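Local coordinates for protein endoglucanase (Cryptopygus antarcticus, PDB 5H4U) that cuts internal beta-1,4-glucosidic linkages in carboxymethylcellulose, lichenan and barley beta-glucan, releasing mainly cellobiose, cellotriose and cellotetraose from carboxymethylcellulose, at residues Y27-K32 / G147-C152; V47-A52 / G69-C74; V73-Q78 / P180-A185; Q77-Q82 / L139-G144; Y87-A92 / Q124-G129. One frame throughout, in Å; residues are numbered along the deposited sequence.

Contact 1 of 5, residues Y27-K32 / G147-C152; sequences YWDCCK and GIFNGC
W28 meets the 147-152 segment through its indole edge. C152 SG lies near the ring plane, 3.9 Å from W28 CD1, so this is a sulfur-aromatic contact at the edge of the five-membered ring. D29 is held by both its backbone and its side chain. Its backbone O takes a hydrogen bond from G151 N at 2.7 Å, the donor lying nearly in line with the C=O. Its side chain turns back on its own loop: OD1 accepts from C31 N at 3.0 Å, an Asx turn that fixes the carboxylate. The CG of D29 stands between the backbone N and the carbonyl carbon (chi1 64°). This leaves OD2 on the side of F149, 3.6 Å from F149 CB. The two side chains run side by side, with carboxylate and ring planes 74° apart. A water 2.7 Å from D29 OD2 can donate to it, though other acceptors compete, and accepts from F149 N. C30 supplies the covalent link, a disulfide from C30 SG to C152 SG at 2.0 Å. C31 SG, itself bonded to C66, rests 3.8 Å from F149 CB. On the other segment N150 OD1 accepts from C152 N in a second Asx turn, just where helix 152-156 begins at its N-cap G151. D29 is the inferred nucleophile, and the inferred proton donor D138 lies about 9 Å away, side chain to side chain. This is consistent with the nucleophile-bearing loop of the family 45 active site, a cysteine-rich loop tied by a disulfide to the start of a helix.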
# COMPACT_ATOMS: atom_id res chain seq x y z
N TYR A 27 4.07 -3.39 -4.73
CA TYR A 27 4.46 -4.44 -3.80
C TYR A 27 3.27 -4.88 -2.97
O TYR A 27 2.32 -4.13 -2.78
CB TYR A 27 5.60 -3.97 -2.88
CG TYR A 27 5.17 -3.36 -1.56
CD1 TYR A 27 4.75 -2.04 -1.50
CD2 TYR A 27 5.25 -4.08 -0.37
CE1 TYR A 27 4.38 -1.46 -0.28
CE2 TYR A 27 4.88 -3.52 0.84
CZ TYR A 27 4.45 -2.21 0.88
OH TYR A 27 4.08 -1.66 2.09
N TRP A 28 3.34 -6.12 -2.51
CA TRP A 28 2.33 -6.64 -1.59
C TRP A 28 2.98 -7.82 -0.87
O TRP A 28 2.95 -8.95 -1.35
CB TRP A 28 1.06 -7.07 -2.29
CG TRP A 28 -0.04 -7.37 -1.34
CD1 TRP A 28 -0.22 -8.52 -0.63
CD2 TRP A 28 -1.12 -6.51 -1.02
NE1 TRP A 28 -1.37 -8.43 0.13
CE2 TRP A 28 -1.94 -7.20 -0.09
CE3 TRP A 28 -1.49 -5.22 -1.41
CZ2 TRP A 28 -3.09 -6.64 0.45
CZ3 TRP A 28 -2.63 -4.67 -0.88
CH2 TRP A 28 -3.42 -5.38 0.04
N ASP A 29 3.56 -7.53 0.28
CA ASP A 29 4.21 -8.54 1.09
C ASP A 29 3.32 -9.04 2.21
O ASP A 29 3.76 -9.86 3.00
CB ASP A 29 5.53 -7.98 1.65
CG ASP A 29 5.34 -6.81 2.58
OD1 ASP A 29 4.17 -6.45 2.89
OD2 ASP A 29 6.37 -6.21 2.99
N CYS A 30 2.09 -8.54 2.31
CA CYS A 30 1.11 -8.99 3.29
C CYS A 30 1.44 -8.58 4.72
O CYS A 30 0.69 -8.97 5.63
CB CYS A 30 0.94 -10.52 3.26
SG CYS A 30 0.28 -11.22 1.73
N CYS A 31 2.53 -7.85 4.97
CA CYS A 31 2.98 -7.66 6.34
C CYS A 31 2.16 -6.59 7.05
O CYS A 31 1.59 -5.69 6.43
CB CYS A 31 4.43 -7.23 6.38
SG CYS A 31 5.53 -8.33 5.57
N LYS A 32 2.18 -6.64 8.37
CA LYS A 32 1.53 -5.58 9.13
C LYS A 32 2.30 -4.28 8.88
O LYS A 32 3.51 -4.23 9.10
CB LYS A 32 1.50 -5.92 10.61
CG LYS A 32 1.13 -4.77 11.51
CD LYS A 32 1.36 -5.08 12.99
CE LYS A 32 1.30 -3.80 13.84
NZ LYS A 32 0.09 -3.61 14.70
N GLY A 147 8.99 -8.25 -2.40
CA GLY A 147 10.08 -7.36 -2.05
C GLY A 147 10.96 -7.96 -0.96
O GLY A 147 11.06 -9.17 -0.80
N ILE A 148 11.55 -7.07 -0.17
CA ILE A 148 12.45 -7.48 0.90
C ILE A 148 11.76 -8.47 1.84
O ILE A 148 12.34 -9.49 2.22
CB ILE A 148 12.98 -6.23 1.64
CG1 ILE A 148 14.03 -5.53 0.79
CG2 ILE A 148 13.56 -6.58 3.01
CD1 ILE A 148 14.37 -4.15 1.27
N PHE A 149 10.51 -8.20 2.21
CA PHE A 149 9.77 -9.03 3.15
C PHE A 149 8.71 -9.86 2.42
O PHE A 149 8.41 -9.64 1.25
CB PHE A 149 9.11 -8.17 4.24
CG PHE A 149 10.06 -7.23 4.94
CD1 PHE A 149 10.79 -7.64 6.04
CD2 PHE A 149 10.20 -5.92 4.51
CE1 PHE A 149 11.65 -6.76 6.70
CE2 PHE A 149 11.06 -5.05 5.15
CZ PHE A 149 11.79 -5.47 6.24
N ASN A 150 8.15 -10.84 3.15
CA ASN A 150 7.11 -11.72 2.62
C ASN A 150 6.35 -12.36 3.78
O ASN A 150 6.80 -13.37 4.32
CB ASN A 150 7.68 -12.79 1.70
CG ASN A 150 6.59 -13.76 1.18
OD1 ASN A 150 5.39 -13.48 1.23
ND2 ASN A 150 7.03 -14.90 0.67
N GLY A 151 5.20 -11.81 4.14
CA GLY A 151 4.35 -12.58 5.01
C GLY A 151 3.20 -13.26 4.29
O GLY A 151 2.27 -13.76 4.93
N CYS A 152 3.30 -13.34 2.96
CA CYS A 152 2.21 -13.87 2.16
C CYS A 152 2.20 -15.39 2.16
O CYS A 152 1.14 -16.01 1.97
CB CYS A 152 2.29 -13.35 0.73
SG CYS A 152 1.90 -11.58 0.54
O HOH W 1 8.51 -6.23 1.36

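Contact 2 of 5, residues V47-A52 / G69-C74; sequences VRTCKA and GSSYVC
The R48 guanidinium lies with one face over the C50-C74 disulfide; both sulfurs sit on that face, offset toward its rim. This disulfide locks a single antiparallel bridge between two parts of the long loop that follows strand 19-27. R48 NH1 comes closest, 3.3 Å from C74 SG. R48 CG is anti to its N (chi1 -177°) and the chain runs extended to NE, which carries it past C74 SG and brings the guanidinium face over both sulfurs. R48 NE is hydrogen-bonded to T57 OG1. The second flat group is the Y72 ring. C50 O lies at its edge, near the ring plane, and A52 approaches obliquely, with A52 CA 3.6 Å from Y72 CD2. Y72 OH is hydrogen-bonded to S154 OG, at helix 152-156. C50 and Y72 form the hydrogen-bonded pair: C50 N donates to Y72 O at 2.9 Å and Y72 N donates to C50 O at 2.8 Å, both bonds nearly straight. C50 of the bridge is also half of the disulfide: its SG joins SG of C74, two residues beyond Y72, at 2.0 Å. The bridge ties together a region with little regular secondary structure. T49 CB packs near S71 OG, and a water donates to T49 OG1 while accepting from S71 OG. At the outer end another water accepts from A52 N at 3.0 Å and donates to S70 O at 2.8 Å.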
# COMPACT_ATOMS: atom_id res chain seq x y z
N VAL A 47 -3.27 2.48 11.93
CA VAL A 47 -3.90 1.82 10.80
C VAL A 47 -4.35 0.43 11.22
O VAL A 47 -3.62 -0.33 11.87
CB VAL A 47 -2.94 1.74 9.60
CG1 VAL A 47 -3.63 1.02 8.42
CG2 VAL A 47 -2.48 3.10 9.20
N ARG A 48 -5.55 0.07 10.79
CA ARG A 48 -6.18 -1.19 11.14
C ARG A 48 -5.40 -2.38 10.57
O ARG A 48 -5.01 -2.38 9.40
CB ARG A 48 -7.61 -1.19 10.60
CG ARG A 48 -8.46 -2.37 10.91
CD ARG A 48 -9.66 -2.34 10.02
NE ARG A 48 -10.38 -3.60 10.10
CZ ARG A 48 -10.66 -4.41 9.09
NH1 ARG A 48 -10.30 -4.11 7.84
NH2 ARG A 48 -11.31 -5.54 9.34
N THR A 49 -5.14 -3.39 11.39
CA THR A 49 -4.61 -4.64 10.88
C THR A 49 -5.59 -5.78 11.16
O THR A 49 -6.55 -5.65 11.91
CB THR A 49 -3.21 -4.97 11.44
OG1 THR A 49 -3.10 -4.56 12.80
CG2 THR A 49 -2.16 -4.27 10.60
N CYS A 50 -5.37 -6.89 10.48
CA CYS A 50 -6.35 -7.94 10.49
C CYS A 50 -5.72 -9.27 10.85
O CYS A 50 -4.49 -9.44 10.87
CB CYS A 50 -7.05 -8.04 9.12
SG CYS A 50 -8.23 -6.70 8.80
N LYS A 51 -6.59 -10.23 11.08
CA LYS A 51 -6.19 -11.60 11.26
C LYS A 51 -5.82 -12.17 9.90
O LYS A 51 -5.96 -11.52 8.86
CB LYS A 51 -7.32 -12.39 11.90
CG LYS A 51 -7.55 -12.06 13.34
CD LYS A 51 -7.53 -13.33 14.17
CE LYS A 51 -8.33 -14.46 13.47
NZ LYS A 51 -8.37 -15.71 14.31
N ALA A 52 -5.37 -13.42 9.90
CA ALA A 52 -4.94 -14.06 8.66
C ALA A 52 -5.98 -13.98 7.56
O ALA A 52 -5.62 -13.87 6.39
CB ALA A 52 -4.61 -15.52 8.93
N GLY A 69 4.36 -13.37 14.26
CA GLY A 69 3.08 -13.19 14.93
C GLY A 69 1.91 -13.60 14.06
O GLY A 69 2.01 -14.50 13.23
N SER A 70 0.80 -12.91 14.23
CA SER A 70 -0.42 -13.33 13.55
C SER A 70 -1.23 -12.18 12.95
O SER A 70 -2.40 -12.37 12.64
CB SER A 70 -1.26 -14.13 14.55
OG SER A 70 -1.56 -13.33 15.68
N SER A 71 -0.65 -11.00 12.79
CA SER A 71 -1.35 -9.83 12.26
C SER A 71 -0.92 -9.53 10.82
O SER A 71 0.27 -9.53 10.51
CB SER A 71 -1.07 -8.63 13.15
OG SER A 71 -1.44 -7.44 12.51
N TYR A 72 -1.89 -9.23 9.96
CA TYR A 72 -1.62 -9.02 8.53
C TYR A 72 -2.29 -7.75 8.03
O TYR A 72 -3.06 -7.10 8.75
CB TYR A 72 -2.10 -10.22 7.70
CG TYR A 72 -1.36 -11.49 8.07
CD1 TYR A 72 -0.19 -11.84 7.41
CD2 TYR A 72 -1.80 -12.29 9.09
CE1 TYR A 72 0.50 -12.96 7.75
CE2 TYR A 72 -1.11 -13.41 9.44
CZ TYR A 72 0.04 -13.75 8.76
OH TYR A 72 0.73 -14.88 9.11
N VAL A 73 -1.96 -7.37 6.79
CA VAL A 73 -2.67 -6.26 6.14
C VAL A 73 -4.08 -6.70 5.76
O VAL A 73 -4.31 -7.86 5.39
CB VAL A 73 -1.89 -5.73 4.92
CG1 VAL A 73 -1.65 -6.83 3.92
CG2 VAL A 73 -2.65 -4.55 4.27
N CYS A 74 -5.02 -5.77 5.82
CA CYS A 74 -6.43 -6.09 5.61
C CYS A 74 -6.78 -6.12 4.13
O CYS A 74 -6.27 -5.33 3.33
CB CYS A 74 -7.30 -5.08 6.35
SG CYS A 74 -7.17 -5.06 8.20
O HOH W 2 -1.41 -5.83 14.75
O HOH W 3 -4.19 -14.47 12.41

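Contact 3 of 5, residues V73-Q78 / P180-A185; sequences VCNDQQ and PTSLRA
Two turns meet here: one at N75, in the loop that leads to strand 80-82, and one at S182, which leads into helix 184-191. N75 and Q78 reach across to S182 and L183 between them. Each turn closes on itself, Q77 N bonding to C74 O and L183 N to P180 O. The N75 amide lies against the S182 side chain, with N75 CG 3.6 Å from S182 CB. Its ND2 is engaged by N55 OD1 and N53 O, so the amide is held by the nearby loop at N53 and N55, outside both turns. L183 crosses N75 at about a right angle, and L183 CD2 lies 3.6 Å from N75 OD1. L183 also packs on W156 of helix 152-156, as do N75 and S182. This makes W156 a shared neighbour of both turns.

Q78 extends beyond CG (chi2 -177°), and its amide group thereby arrives beside the backbone of S182 and L183. It meets the L183 side chain at about a right angle. A185, already in the helix, borders the same amide. The Q78 stem reaches the leucine as well: Q78 CG lies 4.1 Å from L183 CD2, and Q78 CD lies 3.7 Å from L183 CA.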
# COMPACT_ATOMS: atom_id res chain seq x y z
N VAL A 73 -1.96 -7.37 6.79
CA VAL A 73 -2.67 -6.26 6.14
C VAL A 73 -4.08 -6.70 5.76
O VAL A 73 -4.31 -7.86 5.39
CB VAL A 73 -1.89 -5.73 4.92
CG1 VAL A 73 -1.65 -6.83 3.92
CG2 VAL A 73 -2.65 -4.55 4.27
N CYS A 74 -5.02 -5.77 5.82
CA CYS A 74 -6.43 -6.09 5.61
C CYS A 74 -6.78 -6.12 4.13
O CYS A 74 -6.27 -5.33 3.33
CB CYS A 74 -7.30 -5.08 6.35
SG CYS A 74 -7.17 -5.06 8.20
N ASN A 75 -7.69 -7.05 3.76
CA ASN A 75 -8.16 -7.14 2.38
C ASN A 75 -8.68 -5.79 1.94
O ASN A 75 -8.58 -5.42 0.76
CB ASN A 75 -9.26 -8.19 2.27
CG ASN A 75 -8.76 -9.61 2.49
OD1 ASN A 75 -7.65 -9.95 2.11
ND2 ASN A 75 -9.59 -10.46 3.11
N ASP A 76 -9.13 -5.01 2.92
CA ASP A 76 -9.69 -3.69 2.79
C ASP A 76 -8.69 -2.68 2.24
O ASP A 76 -9.09 -1.61 1.75
CB ASP A 76 -10.02 -3.26 4.22
CG ASP A 76 -11.32 -2.61 4.34
OD1 ASP A 76 -11.89 -2.33 3.28
OD2 ASP A 76 -11.76 -2.38 5.49
N GLN A 77 -7.41 -2.98 2.31
CA GLN A 77 -6.39 -2.02 1.95
C GLN A 77 -5.80 -2.26 0.57
O GLN A 77 -4.64 -1.97 0.32
CB GLN A 77 -5.35 -1.98 3.08
CG GLN A 77 -5.87 -1.04 4.18
CD GLN A 77 -5.18 -1.19 5.52
OE1 GLN A 77 -3.99 -1.49 5.60
NE2 GLN A 77 -5.93 -0.97 6.60
N GLN A 78 -6.61 -2.77 -0.34
CA GLN A 78 -6.33 -2.96 -1.75
C GLN A 78 -6.63 -1.69 -2.54
O GLN A 78 -7.49 -0.89 -2.14
CB GLN A 78 -7.17 -4.07 -2.32
CG GLN A 78 -6.71 -5.43 -1.99
CD GLN A 78 -7.59 -6.41 -2.69
OE1 GLN A 78 -8.75 -6.58 -2.34
NE2 GLN A 78 -7.07 -7.01 -3.73
N PRO A 180 -5.18 -15.27 -3.82
CA PRO A 180 -6.40 -15.54 -3.08
C PRO A 180 -7.54 -14.75 -3.71
O PRO A 180 -7.33 -13.65 -4.21
CB PRO A 180 -6.08 -15.00 -1.68
CG PRO A 180 -4.60 -15.10 -1.60
CD PRO A 180 -4.16 -14.66 -2.96
N THR A 181 -8.74 -15.31 -3.63
CA THR A 181 -9.89 -14.62 -4.21
C THR A 181 -10.04 -13.23 -3.61
O THR A 181 -10.31 -12.27 -4.33
CB THR A 181 -11.15 -15.45 -4.01
OG1 THR A 181 -11.15 -15.98 -2.67
CG2 THR A 181 -11.17 -16.60 -4.99
N SER A 182 -9.83 -13.11 -2.28
CA SER A 182 -9.98 -11.86 -1.53
C SER A 182 -9.10 -10.73 -2.02
O SER A 182 -9.34 -9.59 -1.64
CB SER A 182 -9.62 -12.07 -0.06
OG SER A 182 -10.70 -12.59 0.70
N LEU A 183 -8.06 -11.02 -2.81
CA LEU A 183 -7.15 -9.99 -3.31
C LEU A 183 -7.29 -9.78 -4.81
O LEU A 183 -6.62 -8.91 -5.38
CB LEU A 183 -5.70 -10.33 -2.97
CG LEU A 183 -5.38 -10.48 -1.49
CD1 LEU A 183 -3.98 -10.97 -1.36
CD2 LEU A 183 -5.55 -9.17 -0.72
N ARG A 184 -8.16 -10.55 -5.46
CA ARG A 184 -8.18 -10.56 -6.90
C ARG A 184 -8.65 -9.22 -7.46
O ARG A 184 -8.32 -8.89 -8.61
CB ARG A 184 -9.03 -11.73 -7.39
CG ARG A 184 -8.19 -13.00 -7.55
CD ARG A 184 -9.10 -14.20 -7.54
NE ARG A 184 -8.46 -15.42 -7.03
CZ ARG A 184 -8.93 -16.64 -7.27
NH1 ARG A 184 -10.02 -16.81 -8.01
NH2 ARG A 184 -8.30 -17.69 -6.78
N ALA A 185 -9.51 -8.50 -6.74
CA ALA A 185 -9.85 -7.16 -7.20
C ALA A 185 -8.58 -6.32 -7.36
O ALA A 185 -8.29 -5.81 -8.44
CB ALA A 185 -10.83 -6.47 -6.24

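Contact 4 of 5, residues Q77-Q82 / L139-G144; sequences QQPFTQ and LMIPGG
The backbones come closest at P79 and I141, whose CA atoms are 6.4 Å apart, just where strand 135-140 ends in a type II turn from I141 to G144. G144 N closes this turn on I141 O at 3.0 Å. No direct hydrogen bond joins the two segments. A water lies 2.8 Å from M140 O and 3.0 Å from Q77 O and can donate to either; further acceptors compete for its protons. P79 packs against three residues of the other segment. Its CD carbon lies next to M140 O and 3.7 Å from P142 CD, so the two prolines face each other through their CD corners. P79 CG is 4.2 Å from I141 CG2. Q78 runs across P142 at about a right angle, with Q78 CG 3.7 Å from P142 CG. W28 touches P142 as well, while W189 of helix 184-191 packs on both P79 and I141. M140 bonds through its backbone to F89, and I141 to Y27. The segment leaving the barrel sheet is therefore fitted against the entry to strand 80-82. This is a buried junction at the end of a strand of the double-psi beta-barrel of family 45, close to both inferred catalytic aspartates.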
# COMPACT_ATOMS: atom_id res chain seq x y z
N GLN A 77 -7.41 -2.98 2.31
CA GLN A 77 -6.39 -2.02 1.95
C GLN A 77 -5.80 -2.26 0.57
O GLN A 77 -4.64 -1.97 0.32
CB GLN A 77 -5.35 -1.98 3.08
CG GLN A 77 -5.87 -1.04 4.18
CD GLN A 77 -5.18 -1.19 5.52
OE1 GLN A 77 -3.99 -1.49 5.60
NE2 GLN A 77 -5.93 -0.97 6.60
N GLN A 78 -6.61 -2.77 -0.34
CA GLN A 78 -6.33 -2.96 -1.75
C GLN A 78 -6.63 -1.69 -2.54
O GLN A 78 -7.49 -0.89 -2.14
CB GLN A 78 -7.17 -4.07 -2.32
CG GLN A 78 -6.71 -5.43 -1.99
CD GLN A 78 -7.59 -6.41 -2.69
OE1 GLN A 78 -8.75 -6.58 -2.34
NE2 GLN A 78 -7.07 -7.01 -3.73
N PRO A 79 -5.97 -1.53 -3.69
CA PRO A 79 -6.24 -0.37 -4.53
C PRO A 79 -7.59 -0.50 -5.21
O PRO A 79 -8.07 -1.60 -5.50
CB PRO A 79 -5.11 -0.40 -5.56
CG PRO A 79 -4.68 -1.83 -5.63
CD PRO A 79 -4.92 -2.40 -4.25
N PHE A 80 -8.19 0.65 -5.48
CA PHE A 80 -9.50 0.70 -6.10
C PHE A 80 -9.64 2.00 -6.86
O PHE A 80 -8.67 2.75 -7.03
CB PHE A 80 -10.60 0.51 -5.06
CG PHE A 80 -10.60 1.55 -3.98
CD1 PHE A 80 -9.77 1.43 -2.88
CD2 PHE A 80 -11.50 2.60 -4.02
CE1 PHE A 80 -9.79 2.36 -1.86
CE2 PHE A 80 -11.53 3.53 -3.00
CZ PHE A 80 -10.68 3.41 -1.92
N THR A 81 -10.85 2.26 -7.32
CA THR A 81 -11.20 3.47 -8.05
C THR A 81 -12.48 4.06 -7.50
O THR A 81 -13.36 3.34 -7.02
CB THR A 81 -11.47 3.18 -9.51
OG1 THR A 81 -12.58 2.28 -9.57
CG2 THR A 81 -10.27 2.55 -10.16
N GLN A 82 -12.59 5.38 -7.62
CA GLN A 82 -13.86 6.08 -7.48
C GLN A 82 -13.96 7.03 -8.67
O GLN A 82 -13.13 7.92 -8.84
CB GLN A 82 -13.92 6.83 -6.14
CG GLN A 82 -15.19 7.60 -5.95
CD GLN A 82 -15.68 7.61 -4.52
OE1 GLN A 82 -16.45 6.73 -4.11
NE2 GLN A 82 -15.25 8.62 -3.74
N LEU A 139 3.44 1.50 -4.06
CA LEU A 139 2.00 1.27 -4.07
C LEU A 139 1.68 -0.16 -3.66
O LEU A 139 2.28 -1.12 -4.15
CB LEU A 139 1.40 1.57 -5.46
CG LEU A 139 1.36 3.00 -6.01
CD1 LEU A 139 2.66 3.74 -5.87
CD2 LEU A 139 0.94 3.02 -7.46
N MET A 140 0.68 -0.31 -2.80
CA MET A 140 0.30 -1.63 -2.30
C MET A 140 -0.66 -2.27 -3.30
O MET A 140 -1.84 -1.91 -3.37
CB MET A 140 -0.30 -1.49 -0.91
CG MET A 140 0.77 -1.45 0.16
SD MET A 140 0.23 -1.05 1.85
CE MET A 140 -0.23 -2.68 2.42
N ILE A 141 -0.16 -3.21 -4.09
CA ILE A 141 -0.94 -3.88 -5.13
C ILE A 141 -0.80 -5.39 -5.00
O ILE A 141 0.31 -5.92 -5.15
CB ILE A 141 -0.51 -3.41 -6.53
CG1 ILE A 141 -0.46 -1.88 -6.54
CG2 ILE A 141 -1.50 -3.89 -7.54
CD1 ILE A 141 0.27 -1.29 -7.69
N PRO A 142 -1.87 -6.13 -4.74
CA PRO A 142 -1.76 -7.59 -4.63
C PRO A 142 -1.23 -8.20 -5.92
O PRO A 142 -1.76 -7.96 -7.01
CB PRO A 142 -3.20 -8.03 -4.36
CG PRO A 142 -3.85 -6.84 -3.81
CD PRO A 142 -3.24 -5.67 -4.47
N GLY A 143 -0.14 -8.93 -5.80
CA GLY A 143 0.46 -9.55 -6.95
C GLY A 143 1.62 -8.78 -7.53
O GLY A 143 2.23 -9.27 -8.49
N GLY A 144 1.90 -7.57 -7.03
CA GLY A 144 3.01 -6.79 -7.54
C GLY A 144 4.38 -7.14 -7.00
O GLY A 144 5.33 -6.42 -7.31
O HOH W 4 -3.52 -0.27 -1.87

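Contact 5 of 5, residues Y87-A92 / Q124-G129; sequences YGFAAA and QVTNTG
F89 and Q124 lie on the same face of the sheet and meet at a slant, ring and amide planes 39° apart. Q124 OE1 sits at the ring edge, in its plane, 3.4 Å from F89 CE1. With chi1 at -173° the Q124 chain points away from its own N and stays extended, bringing the amide to the phenyl edge. The amide is held from outside, OE1 by S217 OG and NE2 by C219 O. T126 also leans on F89, with T126 CG2 3.7 Å from F89 CD1. Further along this face A91 CB rests 3.9 Å from N127 CB; N127 OD1 takes a hydrogen bond from S34 N.

The two strands run parallel, side by side in the barrel sheet of the double-psi fold, their directions 43° apart. Q124 N bonds to G88 O, and A90 N to Q124 O. T126 N then bonds to A90 O at 2.9 Å. Here the register slips by one: A90 pairs with V125 but A91 with N127, a beta bulge that fits T126 in as the extra residue. A92 N resumes the ladder by donating to N127 O at 3.0 Å.

The other face carries A90, V125 and A92, and A92 CB lies 3.9 Å from V125 CG2. F137 of strand 135-140 packs on V125 and A92. On the F89 face A91 touches D138, the inferred proton donor.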
# COMPACT_ATOMS: atom_id res chain seq x y z
N TYR A 87 -7.38 5.08 -6.01
CA TYR A 87 -7.30 5.18 -4.56
C TYR A 87 -6.53 3.98 -4.04
O TYR A 87 -6.62 2.89 -4.60
CB TYR A 87 -8.68 5.26 -3.90
CG TYR A 87 -9.29 6.61 -4.10
CD1 TYR A 87 -9.04 7.64 -3.21
CD2 TYR A 87 -10.10 6.88 -5.20
CE1 TYR A 87 -9.59 8.88 -3.40
CE2 TYR A 87 -10.65 8.13 -5.40
CZ TYR A 87 -10.39 9.13 -4.49
OH TYR A 87 -10.93 10.38 -4.68
N GLY A 88 -5.75 4.18 -2.99
CA GLY A 88 -5.05 3.05 -2.44
C GLY A 88 -4.22 3.42 -1.24
O GLY A 88 -4.36 4.51 -0.66
N PHE A 89 -3.37 2.49 -0.87
CA PHE A 89 -2.47 2.65 0.25
C PHE A 89 -1.04 2.42 -0.24
O PHE A 89 -0.81 1.78 -1.26
CB PHE A 89 -2.91 1.71 1.38
CG PHE A 89 -4.35 1.92 1.79
CD1 PHE A 89 -4.67 2.79 2.82
CD2 PHE A 89 -5.39 1.32 1.08
CE1 PHE A 89 -5.99 3.03 3.17
CE2 PHE A 89 -6.71 1.55 1.43
CZ PHE A 89 -7.01 2.40 2.47
N ALA A 90 -0.09 3.00 0.48
CA ALA A 90 1.28 2.95 -0.01
C ALA A 90 2.27 3.03 1.14
O ALA A 90 1.96 3.51 2.24
CB ALA A 90 1.55 4.07 -1.01
N ALA A 91 3.46 2.53 0.87
CA ALA A 91 4.64 2.85 1.65
C ALA A 91 5.28 4.10 1.05
O ALA A 91 5.16 4.36 -0.14
CB ALA A 91 5.63 1.70 1.64
N ALA A 92 5.89 4.90 1.90
CA ALA A 92 6.54 6.09 1.37
C ALA A 92 7.84 6.33 2.10
O ALA A 92 8.03 5.92 3.25
CB ALA A 92 5.64 7.32 1.44
N GLN A 124 -3.21 6.72 0.78
CA GLN A 124 -2.86 6.93 2.17
C GLN A 124 -1.62 6.11 2.51
O GLN A 124 -1.54 4.92 2.17
CB GLN A 124 -4.00 6.56 3.11
CG GLN A 124 -3.67 6.96 4.55
CD GLN A 124 -4.72 6.54 5.53
OE1 GLN A 124 -5.50 5.63 5.27
NE2 GLN A 124 -4.73 7.19 6.69
N VAL A 125 -0.66 6.76 3.15
CA VAL A 125 0.59 6.12 3.52
C VAL A 125 0.35 5.33 4.80
O VAL A 125 -0.14 5.88 5.80
CB VAL A 125 1.69 7.17 3.69
CG1 VAL A 125 2.96 6.55 4.27
CG2 VAL A 125 1.95 7.90 2.39
N THR A 126 0.62 4.03 4.76
CA THR A 126 0.49 3.18 5.93
C THR A 126 1.80 2.52 6.35
O THR A 126 1.84 1.80 7.36
CB THR A 126 -0.59 2.11 5.70
OG1 THR A 126 -0.16 1.20 4.68
CG2 THR A 126 -1.85 2.79 5.23
N ASN A 127 2.89 2.77 5.62
CA ASN A 127 4.11 2.03 5.87
C ASN A 127 5.29 2.87 5.42
O ASN A 127 5.17 3.70 4.53
CB ASN A 127 4.13 0.70 5.12
CG ASN A 127 5.28 -0.16 5.51
OD1 ASN A 127 5.41 -0.55 6.68
ND2 ASN A 127 6.17 -0.43 4.57
N THR A 128 6.44 2.59 6.00
CA THR A 128 7.68 3.21 5.57
C THR A 128 8.51 2.19 4.81
O THR A 128 8.75 1.09 5.31
CB THR A 128 8.48 3.76 6.75
OG1 THR A 128 7.75 4.81 7.37
CG2 THR A 128 9.80 4.29 6.24
N GLY A 129 8.93 2.57 3.60
CA GLY A 129 9.73 1.71 2.76
C GLY A 129 11.21 1.80 3.09
O GLY A 129 11.61 2.11 4.21

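In the fold
Contact 5 lies about 4 Å from the centre of the chain, in the sheet. Contact 4 is about 10 Å from contact 5, centre to centre, and joins the same sheet through strands 80-82, 85-94 and 135-140. Contacts 3 and 4 are about 8 Å apart and share Q77 and Q78. Contacts 2 and 3 share V73 and C74, so one continuous run, 69-82, serves contacts 2, 3 and 4. Along the chain contact 1 encloses contacts 2, 4 and 5, and it crosses contact 3. Contact 1 continues directly from strand 19-27 of the barrel, while the run 69-82 leads from contact 2 to it. Inferred nucleophile D29 lies in contact 1; inferred proton donor D138 touches contact 5.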